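Local structure of 389aa long hypothetical nucleolar protein (Pyrococcus horikoshii, 5ZVE) at residues A[2-7]-A[28-33]; A[19-24]-A[365-370]; A[37-42]-A[185-190]; A[101-106]-A[281-286]. The protein catalyses the S-adenosyl-L-methionine-dependent methylation of carbon 5 of cytosine 72 in several archaeal tRNAs. One frame throughout, in Å; residues are numbered along the deposited sequence.

Contact 1: A[2-7]-A[28-33]; sequences LEAFPK and KLREPV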
loop_
_atom_site.group_PDB
_atom_site.type_symbol
_atom_site.label_atom_id
_atom_site.label_comp_id
_atom_site.label_asym_id
_atom_site.label_seq_id
_atom_site.Cartn_x
_atom_site.Cartn_y
_atom_site.Cartn_z
ATOM N N LEU A 2 -13.928 10.966 -12.808
ATOM C CA LEU A 2 -14.278 11.894 -11.728
ATOM C C LEU A 2 -15.377 11.358 -10.819
ATOM O O LEU A 2 -15.434 11.680 -9.633
ATOM C CB LEU A 2 -14.708 13.244 -12.305
ATOM C CG LEU A 2 -13.644 14.008 -13.092
ATOM C CD1 LEU A 2 -14.239 15.255 -13.721
ATOM C CD2 LEU A 2 -12.489 14.367 -12.181
ATOM N N GLU A 3 -16.246 10.532 -11.391
ATOM C CA GLU A 3 -17.380 9.968 -10.675
ATOM C C GLU A 3 -16.962 9.097 -9.490
ATOM O O GLU A 3 -17.730 8.914 -8.543
ATOM C CB GLU A 3 -18.252 9.160 -11.637
ATOM C CG GLU A 3 -17.726 7.759 -11.956
ATOM C CD GLU A 3 -17.005 7.692 -13.282
ATOM O OE1 GLU A 3 -16.448 8.727 -13.707
ATOM O OE2 GLU A 3 -16.996 6.602 -13.899
ATOM N N ALA A 4 -15.753 8.548 -9.554
ATOM C CA ALA A 4 -15.245 7.690 -8.489
ATOM C C ALA A 4 -15.000 8.455 -7.192
ATOM O O ALA A 4 -14.825 7.852 -6.131
ATOM C CB ALA A 4 -13.976 7.019 -8.931
ATOM N N PHE A 5 -14.986 9.781 -7.286
ATOM C CA PHE A 5 -14.666 10.632 -6.147
ATOM C C PHE A 5 -15.839 11.539 -5.813
ATOM O O PHE A 5 -16.362 12.217 -6.695
ATOM C CB PHE A 5 -13.420 11.475 -6.440
ATOM C CG PHE A 5 -12.234 10.667 -6.890
ATOM C CD1 PHE A 5 -12.066 10.339 -8.226
ATOM C CD2 PHE A 5 -11.289 10.237 -5.976
ATOM C CE1 PHE A 5 -10.984 9.589 -8.639
ATOM C CE2 PHE A 5 -10.201 9.490 -6.383
ATOM C CZ PHE A 5 -10.048 9.166 -7.717
ATOM N N PRO A 6 -16.260 11.551 -4.540
ATOM C CA PRO A 6 -17.363 12.416 -4.111
ATOM C C PRO A 6 -17.033 13.875 -4.404
ATOM O O PRO A 6 -15.857 14.231 -4.434
ATOM C CB PRO A 6 -17.469 12.150 -2.606
ATOM C CG PRO A 6 -16.164 11.547 -2.221
ATOM C CD PRO A 6 -15.677 10.798 -3.418
ATOM N N LYS A 7 -18.056 14.693 -4.625
ATOM C CA LYS A 7 -17.871 16.048 -5.132
ATOM C C LYS A 7 -17.035 16.932 -4.210
ATOM O O LYS A 7 -16.163 17.662 -4.681
ATOM C CB LYS A 7 -19.231 16.709 -5.373
ATOM C CG LYS A 7 -19.143 18.101 -5.976
ATOM C CD LYS A 7 -19.017 18.011 -7.483
ATOM C CE LYS A 7 -18.541 19.307 -8.107
ATOM N NZ LYS A 7 -19.506 20.418 -7.901
ATOM N N LYS A 28 -5.327 8.997 -12.559
ATOM C CA LYS A 28 -4.347 7.940 -12.346
ATOM C C LYS A 28 -4.683 7.089 -11.125
ATOM O O LYS A 28 -4.407 5.888 -11.113
ATOM C CB LYS A 28 -2.944 8.535 -12.214
ATOM C CG LYS A 28 -2.388 9.044 -13.533
ATOM C CD LYS A 28 -2.793 8.124 -14.680
ATOM C CE LYS A 28 -2.176 8.562 -15.998
ATOM N NZ LYS A 28 -2.604 7.680 -17.121
ATOM N N LEU A 29 -5.289 7.708 -10.111
ATOM C CA LEU A 29 -5.695 6.993 -8.903
ATOM C C LEU A 29 -6.678 5.867 -9.211
ATOM O O LEU A 29 -6.744 4.871 -8.485
ATOM C CB LEU A 29 -6.325 7.950 -7.884
ATOM C CG LEU A 29 -5.401 8.736 -6.951
ATOM C CD1 LEU A 29 -6.220 9.607 -6.000
ATOM C CD2 LEU A 29 -4.498 7.794 -6.175
ATOM N N ARG A 30 -7.432 6.016 -10.294
ATOM C CA ARG A 30 -8.418 5.002 -10.657
ATOM C C ARG A 30 -7.758 3.748 -11.219
ATOM O O ARG A 30 -8.379 2.692 -11.285
ATOM C CB ARG A 30 -9.413 5.557 -11.679
ATOM C CG ARG A 30 -10.696 4.736 -11.805
ATOM C CD ARG A 30 -11.842 5.462 -11.166
ATOM N NE ARG A 30 -13.028 4.632 -10.954
ATOM C CZ ARG A 30 -14.030 4.492 -11.816
ATOM N NH1 ARG A 30 -14.019 5.132 -12.977
ATOM N NH2 ARG A 30 -15.058 3.719 -11.498
ATOM N N GLU A 31 -6.487 3.864 -11.592
ATOM C CA GLU A 31 -5.760 2.770 -12.229
ATOM C C GLU A 31 -4.745 2.133 -11.279
ATOM O O GLU A 31 -4.289 2.777 -10.330
ATOM C CB GLU A 31 -5.035 3.273 -13.483
ATOM C CG GLU A 31 -5.878 4.117 -14.429
ATOM C CD GLU A 31 -5.060 4.660 -15.591
ATOM O OE1 GLU A 31 -3.829 4.448 -15.606
ATOM O OE2 GLU A 31 -5.645 5.305 -16.486
ATOM N N PRO A 32 -4.392 0.860 -11.528
ATOM C CA PRO A 32 -3.325 0.228 -10.745
ATOM C C PRO A 32 -1.991 0.916 -11.005
ATOM O O PRO A 32 -1.849 1.596 -12.023
ATOM C CB PRO A 32 -3.309 -1.220 -11.256
ATOM C CG PRO A 32 -4.618 -1.401 -11.976
ATOM C CD PRO A 32 -4.968 -0.058 -12.522
ATOM N N VAL A 33 -1.033 0.744 -10.103
ATOM C CA VAL A 33 0.270 1.367 -10.288
ATOM C C VAL A 33 0.883 0.855 -11.584
ATOM O O VAL A 33 0.681 -0.305 -11.964
ATOM C CB VAL A 33 1.218 1.104 -9.096
ATOM C CG1 VAL A 33 0.614 1.674 -7.810
ATOM C CG2 VAL A 33 1.520 -0.378 -8.947
#

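Contact 2: A[19-24]-A[365-370]; sequences KEEANK and YPHKHL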
loop_
_atom_site.group_PDB
_atom_site.type_symbol
_atom_site.label_atom_id
_atom_site.label_comp_id
_atom_site.label_asym_id
_atom_site.label_seq_id
_atom_site.Cartn_x
_atom_site.Cartn_y
_atom_site.Cartn_z
ATOM N N LYS A 19 -6.806 22.678 -10.391
ATOM C CA LYS A 19 -7.696 21.871 -11.225
ATOM C C LYS A 19 -6.986 20.840 -12.102
ATOM O O LYS A 19 -7.372 19.670 -12.137
ATOM C CB LYS A 19 -8.521 22.776 -12.136
ATOM C CG LYS A 19 -9.749 22.106 -12.728
ATOM C CD LYS A 19 -10.441 23.029 -13.712
ATOM C CE LYS A 19 -11.677 22.384 -14.308
ATOM N NZ LYS A 19 -12.305 23.280 -15.313
ATOM N N GLU A 20 -5.954 21.280 -12.811
ATOM C CA GLU A 20 -5.254 20.413 -13.747
ATOM C C GLU A 20 -4.605 19.230 -13.041
ATOM O O GLU A 20 -4.851 18.076 -13.397
ATOM C CB GLU A 20 -4.205 21.206 -14.525
ATOM C CG GLU A 20 -3.466 20.378 -15.558
ATOM C CD GLU A 20 -2.529 21.211 -16.406
ATOM O OE1 GLU A 20 -2.138 22.312 -15.958
ATOM O OE2 GLU A 20 -2.172 20.756 -17.517
ATOM N N GLU A 21 -3.783 19.520 -12.039
ATOM C CA GLU A 21 -3.095 18.472 -11.296
ATOM C C GLU A 21 -4.071 17.553 -10.572
ATOM O O GLU A 21 -3.861 16.340 -10.524
ATOM C CB GLU A 21 -2.110 19.087 -10.304
ATOM C CG GLU A 21 -0.955 19.788 -10.980
ATOM C CD GLU A 21 -0.011 18.811 -11.645
ATOM O OE1 GLU A 21 0.645 18.036 -10.917
ATOM O OE2 GLU A 21 0.066 18.807 -12.894
ATOM N N ALA A 22 -5.129 18.136 -10.013
ATOM C CA ALA A 22 -6.167 17.365 -9.334
ATOM C C ALA A 22 -6.808 16.355 -10.277
ATOM O O ALA A 22 -7.088 15.220 -9.888
ATOM C CB ALA A 22 -7.230 18.289 -8.756
ATOM N N ASN A 23 -7.050 16.773 -11.514
ATOM C CA ASN A 23 -7.670 15.892 -12.498
ATOM C C ASN A 23 -6.728 14.769 -12.922
ATOM O O ASN A 23 -7.161 13.635 -13.135
ATOM C CB ASN A 23 -8.131 16.688 -13.725
ATOM C CG ASN A 23 -9.457 17.402 -13.495
ATOM O OD1 ASN A 23 -10.309 16.933 -12.741
ATOM N ND2 ASN A 23 -9.635 18.542 -14.150
ATOM N N LYS A 24 -5.441 15.089 -13.034
ATOM C CA LYS A 24 -4.423 14.097 -13.386
ATOM C C LYS A 24 -4.236 13.070 -12.278
ATOM O O LYS A 24 -3.997 11.897 -12.545
ATOM C CB LYS A 24 -3.082 14.770 -13.685
ATOM C CG LYS A 24 -3.030 15.525 -14.999
ATOM C CD LYS A 24 -1.812 16.436 -15.056
ATOM C CE LYS A 24 -1.767 17.212 -16.361
ATOM N NZ LYS A 24 -0.618 18.156 -16.406
ATOM N N TYR A 365 3.278 11.194 -5.987
ATOM C CA TYR A 365 2.037 11.362 -6.727
ATOM C C TYR A 365 1.930 10.286 -7.796
ATOM O O TYR A 365 2.938 9.920 -8.399
ATOM C CB TYR A 365 1.971 12.744 -7.370
ATOM C CG TYR A 365 1.907 13.886 -6.384
ATOM C CD1 TYR A 365 0.702 14.254 -5.802
ATOM C CD2 TYR A 365 3.049 14.601 -6.042
ATOM C CE1 TYR A 365 0.633 15.305 -4.903
ATOM C CE2 TYR A 365 2.992 15.654 -5.143
ATOM C CZ TYR A 365 1.780 15.999 -4.578
ATOM O OH TYR A 365 1.703 17.043 -3.686
ATOM N N PRO A 366 0.709 9.780 -8.041
ATOM C CA PRO A 366 0.530 8.712 -9.033
ATOM C C PRO A 366 0.891 9.129 -10.461
ATOM O O PRO A 366 1.443 8.322 -11.209
ATOM C CB PRO A 366 -0.966 8.374 -8.922
ATOM C CG PRO A 366 -1.597 9.591 -8.338
ATOM C CD PRO A 366 -0.563 10.174 -7.412
ATOM N N HIS A 367 0.585 10.366 -10.835
ATOM C CA HIS A 367 0.829 10.820 -12.201
ATOM C C HIS A 367 2.283 11.222 -12.421
ATOM O O HIS A 367 2.764 11.219 -13.548
ATOM C CB HIS A 367 -0.107 11.982 -12.554
ATOM C CG HIS A 367 0.131 13.226 -11.756
ATOM N ND1 HIS A 367 0.101 13.248 -10.378
ATOM C CD2 HIS A 367 0.385 14.498 -12.146
ATOM C CE1 HIS A 367 0.341 14.477 -9.954
ATOM N NE2 HIS A 367 0.513 15.255 -11.006
ATOM N N LYS A 368 2.984 11.573 -11.350
ATOM C CA LYS A 368 4.390 11.957 -11.470
ATOM C C LYS A 368 5.361 10.795 -11.258
ATOM O O LYS A 368 6.378 10.710 -11.938
ATOM C CB LYS A 368 4.723 13.086 -10.487
ATOM C CG LYS A 368 4.006 14.397 -10.764
ATOM C CD LYS A 368 4.465 15.488 -9.803
ATOM C CE LYS A 368 3.892 16.847 -10.186
ATOM N NZ LYS A 368 4.225 17.896 -9.181
ATOM N N HIS A 369 5.064 9.908 -10.314
ATOM C CA HIS A 369 6.044 8.898 -9.921
ATOM C C HIS A 369 5.591 7.463 -10.150
ATOM O O HIS A 369 6.334 6.527 -9.845
ATOM C CB HIS A 369 6.417 9.085 -8.451
ATOM C CG HIS A 369 6.692 10.506 -8.084
ATOM N ND1 HIS A 369 5.901 11.218 -7.204
ATOM C CD2 HIS A 369 7.665 11.360 -8.484
ATOM C CE1 HIS A 369 6.378 12.441 -7.076
ATOM N NE2 HIS A 369 7.450 12.554 -7.844
ATOM N N LEU A 370 4.374 7.295 -10.665
ATOM C CA LEU A 370 3.873 5.981 -11.064
ATOM C C LEU A 370 3.629 5.097 -9.840
ATOM O O LEU A 370 3.605 3.867 -9.933
ATOM C CB LEU A 370 4.852 5.313 -12.038
ATOM C CG LEU A 370 4.777 5.655 -13.528
ATOM C CD1 LEU A 370 4.534 7.135 -13.783
ATOM C CD2 LEU A 370 6.060 5.195 -14.222
#

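Contact 3: A[37-42]-A[185-190]; sequences YIRVNT and PSMVTA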
loop_
_atom_site.group_PDB
_atom_site.type_symbol
_atom_site.label_atom_id
_atom_site.label_comp_id
_atom_site.label_asym_id
_atom_site.label_seq_id
_atom_site.Cartn_x
_atom_site.Cartn_y
_atom_site.Cartn_z
ATOM N N TYR A 37 5.995 -2.890 -7.575
ATOM C CA TYR A 37 7.258 -3.137 -6.878
ATOM C C TYR A 37 7.170 -4.280 -5.867
ATOM O O TYR A 37 6.117 -4.545 -5.285
ATOM C CB TYR A 37 7.726 -1.868 -6.160
ATOM C CG TYR A 37 8.572 -0.936 -7.002
ATOM C CD1 TYR A 37 7.986 0.039 -7.801
ATOM C CD2 TYR A 37 9.957 -1.027 -6.989
ATOM C CE1 TYR A 37 8.760 0.894 -8.571
ATOM C CE2 TYR A 37 10.740 -0.175 -7.755
ATOM C CZ TYR A 37 10.136 0.783 -8.541
ATOM O OH TYR A 37 10.913 1.626 -9.301
ATOM N N ILE A 38 8.292 -4.962 -5.676
ATOM C CA ILE A 38 8.435 -5.941 -4.611
ATOM C C ILE A 38 9.748 -5.686 -3.893
ATOM O O ILE A 38 10.673 -5.111 -4.470
ATOM C CB ILE A 38 8.419 -7.385 -5.136
ATOM C CG1 ILE A 38 9.641 -7.633 -6.036
ATOM C CG2 ILE A 38 7.123 -7.668 -5.875
ATOM C CD1 ILE A 38 9.747 -9.044 -6.568
ATOM N N ARG A 39 9.837 -6.101 -2.636
ATOM C CA ARG A 39 11.100 -5.983 -1.927
ATOM C C ARG A 39 11.843 -7.306 -1.928
ATOM O O ARG A 39 11.294 -8.332 -1.549
ATOM C CB ARG A 39 10.890 -5.507 -0.487
ATOM C CG ARG A 39 12.203 -5.257 0.252
ATOM C CD ARG A 39 11.999 -4.821 1.693
ATOM N NE ARG A 39 11.668 -5.932 2.583
ATOM C CZ ARG A 39 10.508 -6.078 3.218
ATOM N NH1 ARG A 39 9.551 -5.170 3.081
ATOM N NH2 ARG A 39 10.313 -7.130 4.004
ATOM N N VAL A 40 13.093 -7.279 -2.365
ATOM C CA VAL A 40 13.947 -8.450 -2.249
ATOM C C VAL A 40 14.306 -8.671 -0.788
ATOM O O VAL A 40 14.865 -7.786 -0.141
ATOM C CB VAL A 40 15.242 -8.306 -3.072
ATOM C CG1 VAL A 40 16.071 -9.568 -2.970
ATOM C CG2 VAL A 40 14.919 -7.973 -4.517
ATOM N N ASN A 41 13.982 -9.848 -0.267
ATOM C CA ASN A 41 14.335 -10.175 1.104
ATOM C C ASN A 41 15.785 -10.619 1.182
ATOM O O ASN A 41 16.088 -11.807 1.092
ATOM C CB ASN A 41 13.415 -11.260 1.668
ATOM C CG ASN A 41 13.757 -11.624 3.101
ATOM O OD1 ASN A 41 14.483 -10.899 3.776
ATOM N ND2 ASN A 41 13.232 -12.746 3.570
ATOM N N THR A 42 16.677 -9.652 1.364
ATOM C CA THR A 42 18.105 -9.920 1.431
ATOM C C THR A 42 18.521 -10.760 2.643
ATOM O O THR A 42 19.694 -11.083 2.801
ATOM C CB THR A 42 18.897 -8.608 1.443
ATOM O OG1 THR A 42 18.377 -7.749 2.469
ATOM C CG2 THR A 42 18.775 -7.907 0.099
ATOM N N PRO A 185 7.376 3.975 -2.515
ATOM C CA PRO A 185 7.416 4.920 -1.390
ATOM C C PRO A 185 7.552 4.247 -0.016
ATOM O O PRO A 185 8.298 4.746 0.829
ATOM C CB PRO A 185 6.081 5.666 -1.500
ATOM C CG PRO A 185 5.275 4.932 -2.508
ATOM C CD PRO A 185 6.218 4.226 -3.393
ATOM N N SER A 186 6.870 3.123 0.194
ATOM C CA SER A 186 6.972 2.418 1.471
ATOM C C SER A 186 8.391 1.917 1.741
ATOM O O SER A 186 8.854 1.936 2.883
ATOM C CB SER A 186 5.992 1.249 1.516
ATOM O OG SER A 186 4.664 1.709 1.677
ATOM N N MET A 187 9.081 1.478 0.688
ATOM C CA MET A 187 10.459 1.023 0.815
ATOM C C MET A 187 11.417 2.172 1.126
ATOM O O MET A 187 12.323 2.033 1.945
ATOM C CB MET A 187 10.892 0.314 -0.459
ATOM C CG MET A 187 10.300 -1.065 -0.627
ATOM S SD MET A 187 11.147 -1.957 -1.943
ATOM C CE MET A 187 10.261 -1.369 -3.384
ATOM N N VAL A 188 11.215 3.305 0.462
ATOM C CA VAL A 188 11.992 4.507 0.740
ATOM C C VAL A 188 11.862 4.902 2.212
ATOM O O VAL A 188 12.834 5.323 2.843
ATOM C CB VAL A 188 11.548 5.685 -0.160
ATOM C CG1 VAL A 188 12.308 6.943 0.192
ATOM C CG2 VAL A 188 11.759 5.341 -1.630
ATOM N N THR A 189 10.658 4.747 2.756
ATOM C CA THR A 189 10.382 5.094 4.149
ATOM C C THR A 189 11.348 4.412 5.125
ATOM O O THR A 189 11.975 5.079 5.947
ATOM C CB THR A 189 8.932 4.726 4.540
ATOM O OG1 THR A 189 8.009 5.482 3.744
ATOM C CG2 THR A 189 8.679 5.013 6.012
ATOM N N ALA A 190 11.479 3.093 5.023
ATOM C CA ALA A 190 12.361 2.343 5.919
ATOM C C ALA A 190 13.824 2.735 5.728
ATOM O O ALA A 190 14.590 2.803 6.689
ATOM C CB ALA A 190 12.183 0.849 5.711
#

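Contact 4: A[101-106]-A[281-286]; sequences VYQGAM and VRPKLW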
loop_
_atom_site.group_PDB
_atom_site.type_symbol
_atom_site.label_atom_id
_atom_site.label_comp_id
_atom_site.label_asym_id
_atom_site.label_seq_id
_atom_site.Cartn_x
_atom_site.Cartn_y
_atom_site.Cartn_z
ATOM N N VAL A 101 -9.904 -8.651 -10.071
ATOM C CA VAL A 101 -10.126 -8.917 -11.495
ATOM C C VAL A 101 -9.632 -7.756 -12.361
ATOM O O VAL A 101 -9.018 -7.955 -13.410
ATOM C CB VAL A 101 -11.625 -9.179 -11.783
ATOM C CG1 VAL A 101 -11.919 -9.157 -13.275
ATOM C CG2 VAL A 101 -12.066 -10.498 -11.158
ATOM N N TYR A 102 -9.904 -6.543 -11.890
ATOM C CA TYR A 102 -9.437 -5.295 -12.485
ATOM C C TYR A 102 -7.922 -5.283 -12.703
ATOM O O TYR A 102 -7.411 -4.551 -13.548
ATOM C CB TYR A 102 -9.853 -4.136 -11.572
ATOM C CG TYR A 102 -9.704 -2.726 -12.113
ATOM C CD1 TYR A 102 -10.518 -2.261 -13.135
ATOM C CD2 TYR A 102 -8.804 -1.836 -11.541
ATOM C CE1 TYR A 102 -10.408 -0.970 -13.609
ATOM C CE2 TYR A 102 -8.691 -0.539 -12.004
ATOM C CZ TYR A 102 -9.495 -0.113 -13.037
ATOM O OH TYR A 102 -9.387 1.178 -13.504
ATOM N N GLN A 103 -7.208 -6.101 -11.934
ATOM C CA GLN A 103 -5.755 -6.139 -12.007
ATOM C C GLN A 103 -5.237 -7.483 -12.518
ATOM O O GLN A 103 -4.032 -7.716 -12.542
ATOM C CB GLN A 103 -5.156 -5.822 -10.636
ATOM C CG GLN A 103 -5.765 -4.584 -10.014
ATOM C CD GLN A 103 -5.274 -4.325 -8.608
ATOM O OE1 GLN A 103 -4.079 -4.169 -8.377
ATOM N NE2 GLN A 103 -6.202 -4.280 -7.656
ATOM N N GLY A 104 -6.147 -8.367 -12.915
ATOM C CA GLY A 104 -5.757 -9.595 -13.591
ATOM C C GLY A 104 -6.077 -10.897 -12.883
ATOM O O GLY A 104 -5.787 -11.969 -13.406
ATOM N N ALA A 105 -6.683 -10.819 -11.703
ATOM C CA ALA A 105 -7.103 -12.029 -10.998
ATOM C C ALA A 105 -8.227 -12.732 -11.741
ATOM O O ALA A 105 -8.994 -12.099 -12.466
ATOM C CB ALA A 105 -7.549 -11.704 -9.580
ATOM N N MET A 106 -8.312 -14.046 -11.564
ATOM C CA MET A 106 -9.489 -14.798 -11.973
ATOM C C MET A 106 -10.657 -14.441 -11.069
ATOM O O MET A 106 -10.455 -13.917 -9.980
ATOM C CB MET A 106 -9.218 -16.301 -11.909
ATOM C CG MET A 106 -7.965 -16.754 -12.636
ATOM S SD MET A 106 -8.125 -16.548 -14.416
ATOM C CE MET A 106 -7.208 -15.032 -14.675
ATOM N N VAL A 281 -4.150 5.340 -2.187
ATOM C CA VAL A 281 -3.993 3.940 -2.552
ATOM C C VAL A 281 -4.594 3.653 -3.923
ATOM O O VAL A 281 -5.567 4.278 -4.342
ATOM C CB VAL A 281 -4.614 2.990 -1.499
ATOM C CG1 VAL A 281 -4.061 3.290 -0.116
ATOM C CG2 VAL A 281 -6.120 3.074 -1.511
ATOM N N ARG A 282 -3.974 2.719 -4.631
ATOM C CA ARG A 282 -4.389 2.370 -5.980
ATOM C C ARG A 282 -4.585 0.858 -6.079
ATOM O O ARG A 282 -3.910 0.102 -5.382
ATOM C CB ARG A 282 -3.355 2.865 -6.997
ATOM C CG ARG A 282 -3.128 4.371 -6.942
ATOM C CD ARG A 282 -1.967 4.793 -7.824
ATOM N NE ARG A 282 -2.312 4.716 -9.238
ATOM C CZ ARG A 282 -1.443 4.879 -10.230
ATOM N NH1 ARG A 282 -0.168 5.127 -9.965
ATOM N NH2 ARG A 282 -1.851 4.791 -11.486
ATOM N N PRO A 283 -5.535 0.413 -6.919
ATOM C CA PRO A 283 -6.440 1.256 -7.701
ATOM C C PRO A 283 -7.602 1.764 -6.857
ATOM O O PRO A 283 -7.970 1.129 -5.870
ATOM C CB PRO A 283 -6.934 0.309 -8.791
ATOM C CG PRO A 283 -6.938 -1.019 -8.129
ATOM C CD PRO A 283 -5.793 -1.019 -7.148
ATOM N N LYS A 284 -8.152 2.909 -7.240
ATOM C CA LYS A 284 -9.272 3.497 -6.528
ATOM C C LYS A 284 -10.520 3.439 -7.406
ATOM O O LYS A 284 -10.806 4.373 -8.156
ATOM C CB LYS A 284 -8.953 4.937 -6.123
ATOM C CG LYS A 284 -9.970 5.571 -5.197
ATOM C CD LYS A 284 -9.995 4.899 -3.835
ATOM C CE LYS A 284 -8.722 5.195 -3.061
ATOM N NZ LYS A 284 -8.830 4.772 -1.636
ATOM N N LEU A 285 -11.240 2.322 -7.330
ATOM C CA LEU A 285 -12.461 2.133 -8.108
ATOM C C LEU A 285 -13.530 3.137 -7.673
ATOM O O LEU A 285 -14.105 3.836 -8.505
ATOM C CB LEU A 285 -12.979 0.698 -7.971
ATOM C CG LEU A 285 -12.353 -0.373 -8.878
ATOM C CD1 LEU A 285 -10.874 -0.580 -8.586
ATOM C CD2 LEU A 285 -13.106 -1.690 -8.768
ATOM N N TRP A 286 -13.798 3.197 -6.371
ATOM C CA TRP A 286 -14.720 4.184 -5.816
ATOM C C TRP A 286 -14.199 4.676 -4.479
ATOM O O TRP A 286 -14.010 3.887 -3.554
ATOM C CB TRP A 286 -16.129 3.605 -5.643
ATOM C CG TRP A 286 -16.681 2.993 -6.893
ATOM C CD1 TRP A 286 -16.692 1.673 -7.216
ATOM C CD2 TRP A 286 -17.289 3.684 -7.990
ATOM N NE1 TRP A 286 -17.277 1.492 -8.444
ATOM C CE2 TRP A 286 -17.648 2.710 -8.943
ATOM C CE3 TRP A 286 -17.565 5.025 -8.259
ATOM C CZ2 TRP A 286 -18.272 3.039 -10.148
ATOM C CZ3 TRP A 286 -18.182 5.350 -9.455
ATOM C CH2 TRP A 286 -18.531 4.361 -10.385
#

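Contact 1: A[2-7]-A[28-33]
Leu29, on helix 19-29, meets the rim of the Phe5 ring: its CB lies 3.9 Å from Phe5 CZ, close to the ring plane, and its CD1 is 4.0 Å from Phe5 CE2, the two side chains crossing at about a right angle. Arg30, the next residue, carries the rest. Its CG stands anti to the backbone N (chi1 -163°), and a bend at chi2 then takes the guanidinium back across the short 3-10 turn 2-4. There Ala4 CB sits over one guanidinium face, 3.3 Å from Arg30 NE. Further out, Arg30 NH1 forms a salt bridge with Glu3 OE2 at 3.4 Å; the carboxylate and guanidinium planes are 67° apart, so the two groups do not pair flat. Arg30 NE is hydrogen-bonded to the carbonyl of Leu285, Trp286 makes a cation-pi contact with the guanidinium, and Glu3 OE1 takes the Tyr1 amine. With Arg30 cut back to alanine, Glu3 OE2 is likely to be left without this cationic partner and the methyl of Ala4 without its cover. The N-terminal segment is therefore held by apolar packing beside one tilted ion pair, whose arginine is fixed chiefly by partners beyond Glu3.

Contact 2: A[19-24]-A[365-370]
Glu21 and His367 share the one hydrogen bond that spans this contact. His367 NE2 donates to Glu21 OE1 over 2.8 Å at a nearly straight 167°, and the acceptor lies within 8° of the imidazole plane, although the nitrogen comes from above the carboxylate plane. A bend at chi2 (-70°) brings the Glu21 carboxylate to this ring edge. Among the charged groups, Lys368 NZ forms a long salt bridge to Glu21 OE1 at 4.0 Å. Within helix 19-29, Lys24 NZ pairs with Glu20 OE2 at 3.2 Å and, at long range, with Glu21 OE2. Van der Waals contact is made by Lys24 CB, 3.8 Å from His367 CD2, while Lys368 CG, from the same short helix as His367, lies over one face of the imidazole, offset toward its rim. Ile25 and Lys28 of helix 19-29 extend the packing against His367. The arrangement is a His-carboxylate hydrogen bond set in a surface salt-bridge network, joining the N-terminal ferredoxin-like family region to the short helix 366-369 of the RsmB/F methyltransferase region.

Contact 3: A[37-42]-A[185-190]
Strand 37-40 and helix 185-190 run in roughly the same direction, their axes 34° apart and 9.7 Å from each other at closest approach, with Arg39 and Met187 the nearest pair of CA atoms (7.6 Å). Met187 bridges this gap alone from the helix. Its chain bends at chi3 (-85°), which turns the terminal methyl along the strand toward Tyr37 and leaves the sulfur beside Arg39. Met187 CE lies 3.6 Å from Tyr37 CD2 and 3.8 Å from Tyr37 CB, reaching the ring obliquely near its root; it also comes within 3.9 Å of the Ile38 carbonyl O. Met187 SD rests 3.8 Å from Arg39 CB, so the arginine offers the aliphatic base of its chain here. Shortening Met187 to an alanine is likely to open a gap between strand and helix and take from Tyr37 and the base of Arg39 the side chain they share. The guanidinium itself is directed elsewhere, hydrogen-bonded to Gln182, Thr213 and Gln217. The packing thus sets a strand of the antiparallel four-stranded sheet against helix 184-193, beside the S-adenosyl-L-methionine site of the Rossmann-like methyltransferase fold, where the Arg39 side chain comes to about 4 Å from Gly210 and about 7 Å from the bound S-adenosyl-L-homocysteine, nearest atoms in each case.

Contact 4: A[101-106]-A[281-286]
A Schellman motif closes helix 95-101 of the PUA region, and the residues just before its Gly104, Tyr102 and Gln103, pack on loop 281-286 of the methyltransferase region. Gly104 has phi 117°, and its N bonds to Val101 O across a type I turn. Tyr102, with CG anti to the backbone N (chi1 -169°), presents a ring edge to Pro283, whose CB lies near the ring plane and 3.8 Å from Tyr102 CE2. Leu285 CD1 makes an off-centre CH-pi contact with the same ring, 4.3 Å from its centroid and 28° from the normal. The phenol OH of Tyr102 is hydrogen-bonded to the carbonyl of Arg30, which ties this side chain to the backbone of the N-terminal region as well. Pro283 follows a cis peptide bond and directs its CG and CD at the Gln103 amide, coming from the opposite direction to that side chain. Gln103 NE2, hydrogen-bonded to the carbonyl of Glu99 in helix 95-101, lies 3.3 Å from Pro283 CD.

Contacts 1, 2 and 4 lie close together: the centre of contact 1 is about 11 Å from those of contacts 2 and 4, which are about 19 Å apart. Contacts 1 and 2 share helix 19-29, and contacts 1 and 4 meet where Leu29 O and Lys284 N form a probable hydrogen bond. Contact 3 stands apart, its centre 21 to 25 Å from the others. Along the chain, contacts 1 and 2 alternate their segments, as do contacts 3 and 4, which both fall between the segments of contact 2. Contact 2 ties the N-terminal region to the methyltransferase region, contact 3 sets strand 35-40 against helix 184-193 beside the cofactor site, and contact 4 joins the PUA and methyltransferase regions.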